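Local coordinates for GDP-mannose-dependent alpha-(1-6)-phosphatidylinositol monomannoside mannosyltransferase (Corynebacterium glutamicum, PDB 3OKC), which is a glycosyltransferase of the GT-B fold, made of two Rossmann-like domains, with guanosine-5'-diphosphate bound in this model, at residues A202-L207 with L233-G238; V208-Q213 with D288-G293; D274-P279 with I294-A299; E298-G303 with R356-A361. All coordinates share one frame; numbering follows the deposited sequence.

All four contacts belong to the C-terminal Rossmann-like half of the enzyme, and the GDP runs past them. Contact 1 pairs two neighbouring strands whose C-terminal ends meet the guanine O6 and a terminal phosphate oxygen. About 11 Å away, centre to centre, contact 2 brings two loops together at the diphosphate; Arg-206 O and Gln-213 NE2, 3.1 Å apart, join it to contact 1. Contact 3 lies about 11 Å from contact 1 on the same sheet: strand 275-278 adjoins 200-204, and the facing helix 294-299 holds the ribose through Glu-298. That helix continues into contact 4, centred about 10 Å from contact 3, which shares Glu-298 and Ala-299 with it and joins that helix to helix 345-362.

Contact 1: A202-L207 with L233-G238; sequences ACNSRL and LIVGSG. With GDP (guanosine-5'-diphosphate), chain B.
Cys-203 is bonded through both its backbone polar atoms to the neighbouring parallel strand, its N to Leu-233 O at 2.8 Å and its O to Val-235 N; Ser-205 N donates to Val-235 O, and the axes of 202-204 and 233-235 run 4.9 Å apart and 11° from parallel. Beyond the strands the loops are tied once more, Leu-207 N donating to Ser-237 O at 2.9 Å. On one face of the sheet Asn-204 and Val-235 lie side by side, and the buried Asn-204 OD1, 3.1 Å from Val-235 CB, has no hydrogen-bond partner in the model. Helix 213-226 links the two strands into a beta-alpha-beta crossover of the Rossmann-like domain, and the GDP lies at their C-terminal ends, as is usual in this fold. There Leu-207 folds back over the second loop, setting CD2 3.5 Å from Ile-234 CG2 and CD1 against Gly-236 O. Val-235 has CG1 trans to its own backbone N (chi1 179°), which carries that methyl to 3.4 Å from GDP O6. Arg-206 turns from the second loop toward the diphosphate, its NH2 making a weak but straight bond to GDP O3B (3.4 Å, 174°).

Contact 2: V208-Q213 with D288-G293; sequences VPRKGQ and DVEGLG. With GDP (guanosine-5'-diphosphate), chain B.
Arg-210 and Lys-211 converge on Glu-290 in a salt-bridge network between two loops at the diphosphate end of the GDP site. Glu-290 and Glu-298 have the spacing of the EX7E motif known from this glycosyltransferase family. The Arg-210 guanidinium is flanked on both faces: Val-289 O lies 3.2 Å above one, too poorly angled for a hydrogen bond, and Lys-211 CE sits against the opposite one, both offset toward the rim. At the edge, in plane, comes the carboxylate carbon of Glu-290, but the NH1 to OE1 bond is weak, 3.4 Å long. Further back the arginine crosses Asp-288 at a slant, its CD 3.9 Å from Asp-288 CB. The Lys-211 and Glu-290 side chains cross at about a right angle. A bend in the glutamate chain at chi2 (61°) turns OE1 toward both cations, while Ser-311 OG bonds to the Glu-290 backbone N. The two basic groups probably help balance the negative phosphate, although Arg-210 NH2 stays 3.7 Å from GDP O3B. The ammonium is shared: Lys-211 NZ meets the syn lone pair of Glu-290 OE1 at 3.0 Å and donates to GDP O3B at 2.9 Å.

Contact 3: D274-P279 with I294-A299; sequences DIFAMP and IVYLEA. With GDP (guanosine-5'-diphosphate), chain B.
Phe-276 and Met-278 reach from strand 275-278 onto helix 294-299, the first two elements of a beta-alpha-beta unit in the Rossmann-like domain that strand 306-309 completes. The helix runs back along the strand, 175° between directions, with the axes 9.4 Å apart. The side facing the sheet is tightly filled. With CG opposite its backbone N (chi1 173°), Phe-276 lays its ring along the helix and meets three residues: CZ is 3.6 Å from Val-295 CB, CG is 3.6 Å from Ala-299 CB, and Tyr-296 CD1 comes up at the ring's edge. Val-295 O lies over one face of this ring, offset toward the rim. Met-278 is doubly bent, at chi2 and chi3, and its CE falls between Val-295 CG2 and the phenol end of Tyr-296, while SD stands obliquely to that ring in a Met-aromatic contact. The Tyr-296 hydroxyl donates to Met-278 O in the carbonyl plane; its short length, 2.5 Å, is doubtful, and Gly-309 N adds a weak bond to the same OH.

The side turned to the nucleotide lacks such packing against the strand and is held by polar bonds to the GDP. Its loose end is partly exposed Ile-294, with a weak bond from N to GDP O1A at 3.4 Å and its side chain beside the same oxygen. Val-295 serves both sides, its CG1 lying 3.8 Å from GDP C2'. One turn on, Glu-298 stretches out straight and uses both carboxylate oxygens on the ribose: OE1 accepts from O2' at 2.9 Å, and OE2 accepts from O3' at 2.8 Å.

Contact 4: E298-G303 with R356-A361; sequences EAQACG and RAHVEA. With GDP (guanosine-5'-diphosphate), chain B.
His-358 and Gln-300 meet because the histidine sends CG away from its backbone N (chi1 178°) while the glutamine reaches out fully extended beyond CG. The ND1 of His-358 donates to Gln-300 OE1 at 3.1 Å, coming in well out of the amide plane; the oxygen is itself tilted off the imidazole plane, and amide and ring planes are 32° apart. Thr-322 OG1 holds the same oxygen, and Gln-300 NE2 bonds to Tyr-296 O and Thr-317 O, so the amide's rotation is fixed from both ends. Arg-356 needs a bend at chi2 (62°) to bring NH1 back to Ala-301 O, 2.8 Å away in a bond weakened by its angle; Val-174 O takes its NH2. Between these two polar groups Val-359 fills the space, with CG2 3.6 Å from Ala-301 CA and CG1 3.8 Å from Gln-300 CB. Helix 345-362 thus covers the last turn of helix 294-301. The polypeptide leaves that turn through a Schellman motif: Gly-303, with positive phi, is the C-prime residue, its N bonds to Gln-300 O at 2.9 Å, and Val-304 N bonds to Ala-299 O.

Contact 1: A202-L207 with L233-G238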
# COMPACT_ATOMS: atom_id res chain seq x y z
N ALA A 202 -4.23 -18.45 -0.85
CA ALA A 202 -4.92 -17.23 -1.25
C ALA A 202 -3.99 -16.24 -1.93
O ALA A 202 -2.88 -15.98 -1.46
CB ALA A 202 -5.61 -16.58 -0.05
N CYS A 203 -4.44 -15.69 -3.06
CA CYS A 203 -3.76 -14.57 -3.69
C CYS A 203 -4.75 -13.43 -3.93
O CYS A 203 -5.65 -13.55 -4.78
CB CYS A 203 -3.07 -14.97 -5.00
SG CYS A 203 -2.07 -13.62 -5.72
N ASN A 204 -4.61 -12.36 -3.15
CA ASN A 204 -5.41 -11.15 -3.33
C ASN A 204 -4.52 -10.08 -3.93
O ASN A 204 -3.50 -9.71 -3.34
CB ASN A 204 -5.98 -10.66 -1.99
CG ASN A 204 -6.62 -11.77 -1.17
OD1 ASN A 204 -7.21 -12.71 -1.72
ND2 ASN A 204 -6.49 -11.68 0.15
N SER A 205 -4.89 -9.60 -5.12
CA SER A 205 -4.14 -8.58 -5.87
C SER A 205 -4.81 -8.36 -7.22
O SER A 205 -5.52 -9.23 -7.72
CB SER A 205 -2.68 -9.01 -6.10
OG SER A 205 -1.85 -8.72 -4.99
N ARG A 206 -4.59 -7.19 -7.82
CA ARG A 206 -5.04 -6.91 -9.18
C ARG A 206 -4.46 -7.95 -10.12
O ARG A 206 -3.32 -8.40 -9.93
CB ARG A 206 -4.61 -5.51 -9.63
CG ARG A 206 -5.23 -4.36 -8.85
CD ARG A 206 -4.72 -2.99 -9.31
NE ARG A 206 -3.28 -2.83 -9.09
CZ ARG A 206 -2.36 -2.80 -10.05
NH1 ARG A 206 -2.71 -2.91 -11.33
NH2 ARG A 206 -1.08 -2.66 -9.74
N LEU A 207 -5.24 -8.36 -11.11
CA LEU A 207 -4.78 -9.37 -12.06
C LEU A 207 -3.95 -8.71 -13.15
O LEU A 207 -4.47 -8.28 -14.18
CB LEU A 207 -5.95 -10.17 -12.64
CG LEU A 207 -6.94 -10.80 -11.65
CD1 LEU A 207 -8.00 -11.61 -12.39
CD2 LEU A 207 -6.23 -11.67 -10.61
N LEU A 233 -6.95 -19.73 -4.50
CA LEU A 233 -7.99 -18.73 -4.66
C LEU A 233 -7.40 -17.45 -5.23
O LEU A 233 -6.52 -16.83 -4.64
CB LEU A 233 -8.71 -18.45 -3.33
CG LEU A 233 -9.27 -19.63 -2.53
CD1 LEU A 233 -9.98 -19.11 -1.30
CD2 LEU A 233 -10.21 -20.52 -3.36
N ILE A 234 -7.87 -17.08 -6.41
CA ILE A 234 -7.44 -15.87 -7.06
C ILE A 234 -8.50 -14.79 -6.86
O ILE A 234 -9.60 -14.85 -7.42
CB ILE A 234 -7.07 -16.12 -8.54
CG1 ILE A 234 -5.76 -16.92 -8.59
CG2 ILE A 234 -6.90 -14.81 -9.29
CD1 ILE A 234 -5.55 -17.67 -9.87
N VAL A 235 -8.17 -13.82 -6.01
CA VAL A 235 -9.09 -12.76 -5.65
C VAL A 235 -8.61 -11.45 -6.27
O VAL A 235 -7.48 -11.02 -6.04
CB VAL A 235 -9.24 -12.61 -4.10
CG1 VAL A 235 -10.19 -11.47 -3.73
CG2 VAL A 235 -9.72 -13.92 -3.46
N GLY A 236 -9.49 -10.85 -7.07
CA GLY A 236 -9.18 -9.60 -7.76
C GLY A 236 -9.66 -9.59 -9.19
O GLY A 236 -10.14 -10.60 -9.72
N SER A 237 -9.54 -8.42 -9.82
CA SER A 237 -9.86 -8.26 -11.24
C SER A 237 -8.71 -7.57 -11.97
O SER A 237 -7.82 -6.98 -11.34
CB SER A 237 -11.16 -7.47 -11.40
OG SER A 237 -11.07 -6.21 -10.76
N GLY A 238 -8.72 -7.65 -13.30
CA GLY A 238 -7.70 -7.01 -14.12
C GLY A 238 -7.64 -7.56 -15.52
O GLY A 238 -8.22 -8.61 -15.82
PB GDP B . -1.00 -2.07 -5.33
O1B GDP B . -2.41 -1.92 -5.67
O2B GDP B . -0.54 -0.98 -4.95
O3B GDP B . -0.39 -2.40 -6.37
O3A GDP B . -0.82 -3.10 -4.32
PA GDP B . -1.16 -3.00 -2.90
O1A GDP B . -0.41 -2.17 -2.33
O2A GDP B . -0.98 -4.12 -2.37
O5' GDP B . -2.54 -2.58 -2.71
C5' GDP B . -3.63 -3.43 -3.07
C4' GDP B . -4.88 -3.10 -2.26
O4' GDP B . -6.06 -3.46 -3.00
C3' GDP B . -4.89 -3.88 -0.95
O3' GDP B . -5.25 -3.01 0.13
C2' GDP B . -5.96 -4.94 -1.15
O2' GDP B . -6.65 -5.21 0.08
C1' GDP B . -6.88 -4.34 -2.21
N9 GDP B . -7.53 -5.41 -3.01
C8 GDP B . -6.95 -6.23 -3.91
N7 GDP B . -7.89 -7.07 -4.41
C5 GDP B . -9.07 -6.78 -3.81
C6 GDP B . -10.36 -7.29 -3.91
O6 GDP B . -10.61 -8.23 -4.69
N1 GDP B . -11.35 -6.76 -3.15
C2 GDP B . -11.10 -5.73 -2.30
N2 GDP B . -12.10 -5.21 -1.55
N3 GDP B . -9.85 -5.22 -2.19
C4 GDP B . -8.83 -5.73 -2.93

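Contact 2: V208-Q213 with D288-G293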
# COMPACT_ATOMS: atom_id res chain seq x y z
N VAL A 208 -2.65 -8.59 -12.88
CA VAL A 208 -1.66 -8.08 -13.83
C VAL A 208 -0.40 -8.96 -13.74
O VAL A 208 -0.11 -9.49 -12.67
CB VAL A 208 -1.31 -6.57 -13.60
CG1 VAL A 208 -2.52 -5.67 -13.87
CG2 VAL A 208 -0.75 -6.34 -12.19
N PRO A 209 0.34 -9.12 -14.86
CA PRO A 209 1.47 -10.06 -14.90
C PRO A 209 2.44 -10.02 -13.70
O PRO A 209 2.86 -11.07 -13.23
CB PRO A 209 2.20 -9.68 -16.19
CG PRO A 209 1.12 -9.14 -17.07
CD PRO A 209 0.16 -8.44 -16.16
N ARG A 210 2.78 -8.82 -13.22
CA ARG A 210 3.85 -8.66 -12.22
C ARG A 210 3.52 -9.19 -10.82
O ARG A 210 4.43 -9.43 -10.02
CB ARG A 210 4.31 -7.20 -12.15
CG ARG A 210 3.29 -6.22 -11.58
CD ARG A 210 3.88 -4.82 -11.49
NE ARG A 210 3.09 -3.95 -10.63
CZ ARG A 210 3.19 -3.91 -9.30
NH1 ARG A 210 4.06 -4.69 -8.67
NH2 ARG A 210 2.42 -3.09 -8.60
N LYS A 211 2.24 -9.36 -10.53
CA LYS A 211 1.78 -9.87 -9.24
C LYS A 211 2.06 -11.37 -9.09
O LYS A 211 2.06 -11.90 -7.98
CB LYS A 211 0.29 -9.57 -9.03
CG LYS A 211 -0.06 -8.09 -9.04
CD LYS A 211 0.42 -7.37 -7.78
CE LYS A 211 0.03 -5.90 -7.81
NZ LYS A 211 0.37 -5.21 -6.54
N GLY A 212 2.28 -12.05 -10.21
CA GLY A 212 2.74 -13.43 -10.19
C GLY A 212 1.69 -14.50 -9.95
O GLY A 212 2.03 -15.59 -9.48
N GLN A 213 0.43 -14.20 -10.27
CA GLN A 213 -0.62 -15.22 -10.30
C GLN A 213 -0.30 -16.26 -11.36
O GLN A 213 -0.65 -17.43 -11.21
CB GLN A 213 -2.00 -14.63 -10.58
CG GLN A 213 -2.52 -13.67 -9.52
CD GLN A 213 -2.28 -12.21 -9.85
OE1 GLN A 213 -1.67 -11.88 -10.87
NE2 GLN A 213 -2.76 -11.33 -8.99
N ASP A 288 7.96 -1.52 -13.78
CA ASP A 288 6.83 -2.23 -13.17
C ASP A 288 7.32 -3.04 -11.97
O ASP A 288 7.69 -4.22 -12.09
CB ASP A 288 6.13 -3.15 -14.19
CG ASP A 288 5.72 -2.42 -15.47
OD1 ASP A 288 5.81 -1.17 -15.54
OD2 ASP A 288 5.30 -3.12 -16.42
N VAL A 289 7.32 -2.39 -10.81
CA VAL A 289 7.86 -2.94 -9.57
C VAL A 289 6.83 -2.90 -8.45
O VAL A 289 5.94 -2.06 -8.44
CB VAL A 289 9.11 -2.15 -9.09
CG1 VAL A 289 10.32 -2.50 -9.91
CG2 VAL A 289 8.86 -0.64 -9.13
N GLU A 290 6.97 -3.81 -7.49
CA GLU A 290 6.22 -3.75 -6.24
C GLU A 290 6.90 -2.75 -5.30
O GLU A 290 7.99 -3.01 -4.81
CB GLU A 290 6.13 -5.13 -5.60
CG GLU A 290 5.20 -5.21 -4.40
CD GLU A 290 3.77 -4.87 -4.75
OE1 GLU A 290 3.14 -5.63 -5.51
OE2 GLU A 290 3.27 -3.84 -4.26
N GLY A 291 6.25 -1.61 -5.08
CA GLY A 291 6.79 -0.55 -4.22
C GLY A 291 6.92 -0.96 -2.77
O GLY A 291 7.95 -0.73 -2.12
N LEU A 292 5.85 -1.57 -2.25
CA LEU A 292 5.84 -2.14 -0.91
C LEU A 292 5.05 -3.45 -0.91
O LEU A 292 5.64 -4.54 -0.84
CB LEU A 292 5.26 -1.14 0.10
CG LEU A 292 5.25 -1.53 1.59
CD1 LEU A 292 6.65 -1.49 2.19
CD2 LEU A 292 4.29 -0.64 2.37
N GLY A 293 3.73 -3.35 -1.01
CA GLY A 293 2.86 -4.52 -1.01
C GLY A 293 2.03 -4.61 0.25
O GLY A 293 2.34 -5.40 1.16
PB GDP B . -1.00 -2.07 -5.33
O1B GDP B . -2.41 -1.92 -5.67
O2B GDP B . -0.54 -0.98 -4.95
O3B GDP B . -0.39 -2.40 -6.37
O3A GDP B . -0.82 -3.10 -4.32
PA GDP B . -1.16 -3.00 -2.90
O1A GDP B . -0.41 -2.17 -2.33
O2A GDP B . -0.98 -4.12 -2.37
O5' GDP B . -2.54 -2.58 -2.71
C5' GDP B . -3.63 -3.43 -3.07
C4' GDP B . -4.88 -3.10 -2.26
O4' GDP B . -6.06 -3.46 -3.00
C3' GDP B . -4.89 -3.88 -0.95
O3' GDP B . -5.25 -3.01 0.13
C2' GDP B . -5.96 -4.94 -1.15
O2' GDP B . -6.65 -5.21 0.08
C1' GDP B . -6.88 -4.34 -2.21
N9 GDP B . -7.53 -5.41 -3.01
C8 GDP B . -6.95 -6.23 -3.91
N7 GDP B . -7.89 -7.07 -4.41
C5 GDP B . -9.07 -6.78 -3.81
C6 GDP B . -10.36 -7.29 -3.91
O6 GDP B . -10.61 -8.23 -4.69
N1 GDP B . -11.35 -6.76 -3.15
C2 GDP B . -11.10 -5.73 -2.30
N2 GDP B . -12.10 -5.21 -1.55
N3 GDP B . -9.85 -5.22 -2.19
C4 GDP B . -8.83 -5.73 -2.93

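Contact 3: D274-P279 with I294-A299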
# COMPACT_ATOMS: atom_id res chain seq x y z
N ASP A 274 -4.75 -21.02 4.38
CA ASP A 274 -3.61 -21.63 5.03
C ASP A 274 -2.32 -20.86 4.73
O ASP A 274 -1.47 -20.69 5.60
CB ASP A 274 -3.50 -23.10 4.63
CG ASP A 274 -4.62 -23.94 5.25
OD1 ASP A 274 -4.74 -23.94 6.50
OD2 ASP A 274 -5.38 -24.59 4.48
N ILE A 275 -2.21 -20.39 3.49
CA ILE A 275 -1.06 -19.61 3.04
C ILE A 275 -1.55 -18.44 2.20
O ILE A 275 -2.54 -18.56 1.47
CB ILE A 275 -0.06 -20.47 2.21
CG1 ILE A 275 0.42 -21.68 3.02
CG2 ILE A 275 1.15 -19.64 1.76
CD1 ILE A 275 1.10 -22.76 2.19
N PHE A 276 -0.88 -17.29 2.32
CA PHE A 276 -1.05 -16.19 1.37
C PHE A 276 0.19 -16.12 0.50
O PHE A 276 1.30 -15.97 1.01
CB PHE A 276 -1.27 -14.85 2.08
CG PHE A 276 -1.30 -13.66 1.14
CD1 PHE A 276 -0.12 -13.00 0.80
CD2 PHE A 276 -2.50 -13.24 0.56
CE1 PHE A 276 -0.13 -11.92 -0.09
CE2 PHE A 276 -2.53 -12.16 -0.32
CZ PHE A 276 -1.34 -11.50 -0.65
N ALA A 277 0.01 -16.23 -0.81
CA ALA A 277 1.14 -16.16 -1.75
C ALA A 277 0.93 -15.10 -2.83
O ALA A 277 -0.15 -15.00 -3.41
CB ALA A 277 1.39 -17.52 -2.39
N MET A 278 1.97 -14.30 -3.07
CA MET A 278 1.98 -13.33 -4.17
C MET A 278 3.44 -13.13 -4.56
O MET A 278 4.11 -12.22 -4.06
CB MET A 278 1.30 -12.01 -3.75
CG MET A 278 0.84 -11.12 -4.91
SD MET A 278 2.03 -9.87 -5.45
CE MET A 278 1.85 -8.62 -4.17
N PRO A 279 3.95 -13.99 -5.47
CA PRO A 279 5.37 -13.97 -5.81
C PRO A 279 5.65 -12.90 -6.87
O PRO A 279 5.84 -13.22 -8.05
CB PRO A 279 5.63 -15.38 -6.33
CG PRO A 279 4.32 -15.81 -6.92
CD PRO A 279 3.22 -15.02 -6.24
N ILE A 294 0.97 -3.81 0.32
CA ILE A 294 0.08 -3.77 1.48
C ILE A 294 -0.59 -5.12 1.76
O ILE A 294 -0.84 -5.45 2.92
CB ILE A 294 -0.96 -2.61 1.40
CG1 ILE A 294 -0.24 -1.25 1.31
CG2 ILE A 294 -1.87 -2.60 2.63
CD1 ILE A 294 -1.14 -0.06 1.00
N VAL A 295 -0.84 -5.90 0.71
CA VAL A 295 -1.47 -7.23 0.85
C VAL A 295 -0.68 -8.16 1.78
O VAL A 295 -1.28 -8.96 2.50
CB VAL A 295 -1.76 -7.93 -0.52
CG1 VAL A 295 -2.91 -7.26 -1.24
CG2 VAL A 295 -0.51 -8.01 -1.41
N TYR A 296 0.64 -8.05 1.77
CA TYR A 296 1.52 -8.82 2.65
C TYR A 296 1.30 -8.48 4.12
O TYR A 296 1.36 -9.36 4.98
CB TYR A 296 2.99 -8.55 2.31
CG TYR A 296 3.40 -8.94 0.91
CD1 TYR A 296 3.25 -10.25 0.45
CD2 TYR A 296 3.98 -8.00 0.05
CE1 TYR A 296 3.64 -10.61 -0.83
CE2 TYR A 296 4.38 -8.35 -1.23
CZ TYR A 296 4.21 -9.66 -1.66
OH TYR A 296 4.61 -10.01 -2.92
N LEU A 297 1.06 -7.20 4.39
CA LEU A 297 0.80 -6.72 5.73
C LEU A 297 -0.59 -7.13 6.22
O LEU A 297 -0.79 -7.38 7.40
CB LEU A 297 0.92 -5.19 5.77
CG LEU A 297 2.18 -4.50 5.23
CD1 LEU A 297 2.02 -2.99 5.40
CD2 LEU A 297 3.46 -4.99 5.89
N GLU A 298 -1.54 -7.19 5.28
CA GLU A 298 -2.91 -7.59 5.58
C GLU A 298 -3.01 -9.07 5.91
O GLU A 298 -3.76 -9.46 6.79
CB GLU A 298 -3.81 -7.26 4.39
CG GLU A 298 -4.00 -5.77 4.16
CD GLU A 298 -4.69 -5.45 2.85
OE1 GLU A 298 -4.95 -6.38 2.05
OE2 GLU A 298 -4.98 -4.25 2.63
N ALA A 299 -2.24 -9.89 5.19
CA ALA A 299 -2.16 -11.32 5.44
C ALA A 299 -1.54 -11.63 6.80
O ALA A 299 -2.06 -12.47 7.54
CB ALA A 299 -1.38 -12.00 4.34
PB GDP B . -1.00 -2.07 -5.33
O1B GDP B . -2.41 -1.92 -5.67
O2B GDP B . -0.54 -0.98 -4.95
O3B GDP B . -0.39 -2.40 -6.37
O3A GDP B . -0.82 -3.10 -4.32
PA GDP B . -1.16 -3.00 -2.90
O1A GDP B . -0.41 -2.17 -2.33
O2A GDP B . -0.98 -4.12 -2.37
O5' GDP B . -2.54 -2.58 -2.71
C5' GDP B . -3.63 -3.43 -3.07
C4' GDP B . -4.88 -3.10 -2.26
O4' GDP B . -6.06 -3.46 -3.00
C3' GDP B . -4.89 -3.88 -0.95
O3' GDP B . -5.25 -3.01 0.13
C2' GDP B . -5.96 -4.94 -1.15
O2' GDP B . -6.65 -5.21 0.08
C1' GDP B . -6.88 -4.34 -2.21
N9 GDP B . -7.53 -5.41 -3.01
C8 GDP B . -6.95 -6.23 -3.91
N7 GDP B . -7.89 -7.07 -4.41
C5 GDP B . -9.07 -6.78 -3.81
C6 GDP B . -10.36 -7.29 -3.91
O6 GDP B . -10.61 -8.23 -4.69
N1 GDP B . -11.35 -6.76 -3.15
C2 GDP B . -11.10 -5.73 -2.30
N2 GDP B . -12.10 -5.21 -1.55
N3 GDP B . -9.85 -5.22 -2.19
C4 GDP B . -8.83 -5.73 -2.93

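Contact 4: E298-G303 with R356-A361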
# COMPACT_ATOMS: atom_id res chain seq x y z
N GLU A 298 -1.54 -7.19 5.28
CA GLU A 298 -2.91 -7.59 5.58
C GLU A 298 -3.01 -9.07 5.91
O GLU A 298 -3.76 -9.46 6.79
CB GLU A 298 -3.81 -7.26 4.39
CG GLU A 298 -4.00 -5.77 4.16
CD GLU A 298 -4.69 -5.45 2.85
OE1 GLU A 298 -4.95 -6.38 2.05
OE2 GLU A 298 -4.98 -4.25 2.63
N ALA A 299 -2.24 -9.89 5.19
CA ALA A 299 -2.16 -11.32 5.44
C ALA A 299 -1.54 -11.63 6.80
O ALA A 299 -2.06 -12.47 7.54
CB ALA A 299 -1.38 -12.00 4.34
N GLN A 300 -0.44 -10.95 7.12
CA GLN A 300 0.22 -11.11 8.42
C GLN A 300 -0.70 -10.67 9.57
O GLN A 300 -0.74 -11.32 10.61
CB GLN A 300 1.55 -10.35 8.46
CG GLN A 300 2.66 -11.02 7.65
CD GLN A 300 3.92 -10.17 7.55
OE1 GLN A 300 4.86 -10.35 8.32
NE2 GLN A 300 3.93 -9.23 6.60
N ALA A 301 -1.45 -9.58 9.35
CA ALA A 301 -2.44 -9.10 10.32
C ALA A 301 -3.59 -10.09 10.56
O ALA A 301 -4.19 -10.10 11.63
CB ALA A 301 -2.99 -7.74 9.89
N CYS A 302 -3.89 -10.90 9.54
CA CYS A 302 -4.87 -11.98 9.66
C CYS A 302 -4.26 -13.28 10.22
O CYS A 302 -4.92 -14.32 10.26
CB CYS A 302 -5.53 -12.25 8.30
SG CYS A 302 -6.65 -10.94 7.74
N GLY A 303 -3.00 -13.21 10.64
CA GLY A 303 -2.28 -14.36 11.18
C GLY A 303 -2.11 -15.50 10.19
O GLY A 303 -2.26 -16.67 10.55
N ARG A 356 1.26 -11.71 12.86
CA ARG A 356 0.36 -10.84 13.62
C ARG A 356 1.10 -9.98 14.64
O ARG A 356 0.82 -8.79 14.77
CB ARG A 356 -0.73 -11.69 14.31
CG ARG A 356 -1.65 -10.92 15.25
CD ARG A 356 -2.42 -9.86 14.50
NE ARG A 356 -3.38 -9.17 15.35
CZ ARG A 356 -4.31 -8.33 14.89
NH1 ARG A 356 -4.41 -8.09 13.58
NH2 ARG A 356 -5.13 -7.74 15.74
N ALA A 357 2.03 -10.59 15.38
CA ALA A 357 2.85 -9.86 16.35
C ALA A 357 3.73 -8.81 15.66
O ALA A 357 3.92 -7.71 16.18
CB ALA A 357 3.70 -10.82 17.18
N HIS A 358 4.22 -9.16 14.47
CA HIS A 358 5.07 -8.29 13.65
C HIS A 358 4.35 -7.01 13.18
O HIS A 358 4.91 -5.91 13.28
CB HIS A 358 5.64 -9.08 12.47
CG HIS A 358 6.48 -8.27 11.54
ND1 HIS A 358 6.23 -8.21 10.18
CD2 HIS A 358 7.57 -7.50 11.75
CE1 HIS A 358 7.13 -7.44 9.61
NE2 HIS A 358 7.96 -6.99 10.54
N VAL A 359 3.12 -7.14 12.69
CA VAL A 359 2.35 -5.98 12.24
C VAL A 359 1.90 -5.10 13.42
O VAL A 359 1.86 -3.87 13.31
CB VAL A 359 1.15 -6.34 11.31
CG1 VAL A 359 1.64 -6.87 9.98
CG2 VAL A 359 0.20 -7.34 11.96
N GLU A 360 1.58 -5.73 14.55
CA GLU A 360 1.20 -5.01 15.76
C GLU A 360 2.36 -4.22 16.37
O GLU A 360 2.13 -3.22 17.05
CB GLU A 360 0.65 -5.98 16.81
CG GLU A 360 -0.82 -6.30 16.64
CD GLU A 360 -1.38 -7.03 17.85
OE1 GLU A 360 -0.94 -8.17 18.11
OE2 GLU A 360 -2.25 -6.45 18.53
N ALA A 361 3.58 -4.66 16.12
CA ALA A 361 4.78 -4.01 16.63
C ALA A 361 5.36 -2.95 15.68
O ALA A 361 6.03 -2.02 16.13
CB ALA A 361 5.84 -5.05 16.98
PB GDP B . -1.00 -2.07 -5.33
O1B GDP B . -2.41 -1.92 -5.67
O2B GDP B . -0.54 -0.98 -4.95
O3B GDP B . -0.39 -2.40 -6.37
O3A GDP B . -0.82 -3.10 -4.32
PA GDP B . -1.16 -3.00 -2.90
O1A GDP B . -0.41 -2.17 -2.33
O2A GDP B . -0.98 -4.12 -2.37
O5' GDP B . -2.54 -2.58 -2.71
C5' GDP B . -3.63 -3.43 -3.07
C4' GDP B . -4.88 -3.10 -2.26
O4' GDP B . -6.06 -3.46 -3.00
C3' GDP B . -4.89 -3.88 -0.95
O3' GDP B . -5.25 -3.01 0.13
C2' GDP B . -5.96 -4.94 -1.15
O2' GDP B . -6.65 -5.21 0.08
C1' GDP B . -6.88 -4.34 -2.21
N9 GDP B . -7.53 -5.41 -3.01
C8 GDP B . -6.95 -6.23 -3.91
N7 GDP B . -7.89 -7.07 -4.41
C5 GDP B . -9.07 -6.78 -3.81
C6 GDP B . -10.36 -7.29 -3.91
O6 GDP B . -10.61 -8.23 -4.69
N1 GDP B . -11.35 -6.76 -3.15
C2 GDP B . -11.10 -5.73 -2.30
N2 GDP B . -12.10 -5.21 -1.55
N3 GDP B . -9.85 -5.22 -2.19
C4 GDP B . -8.83 -5.73 -2.93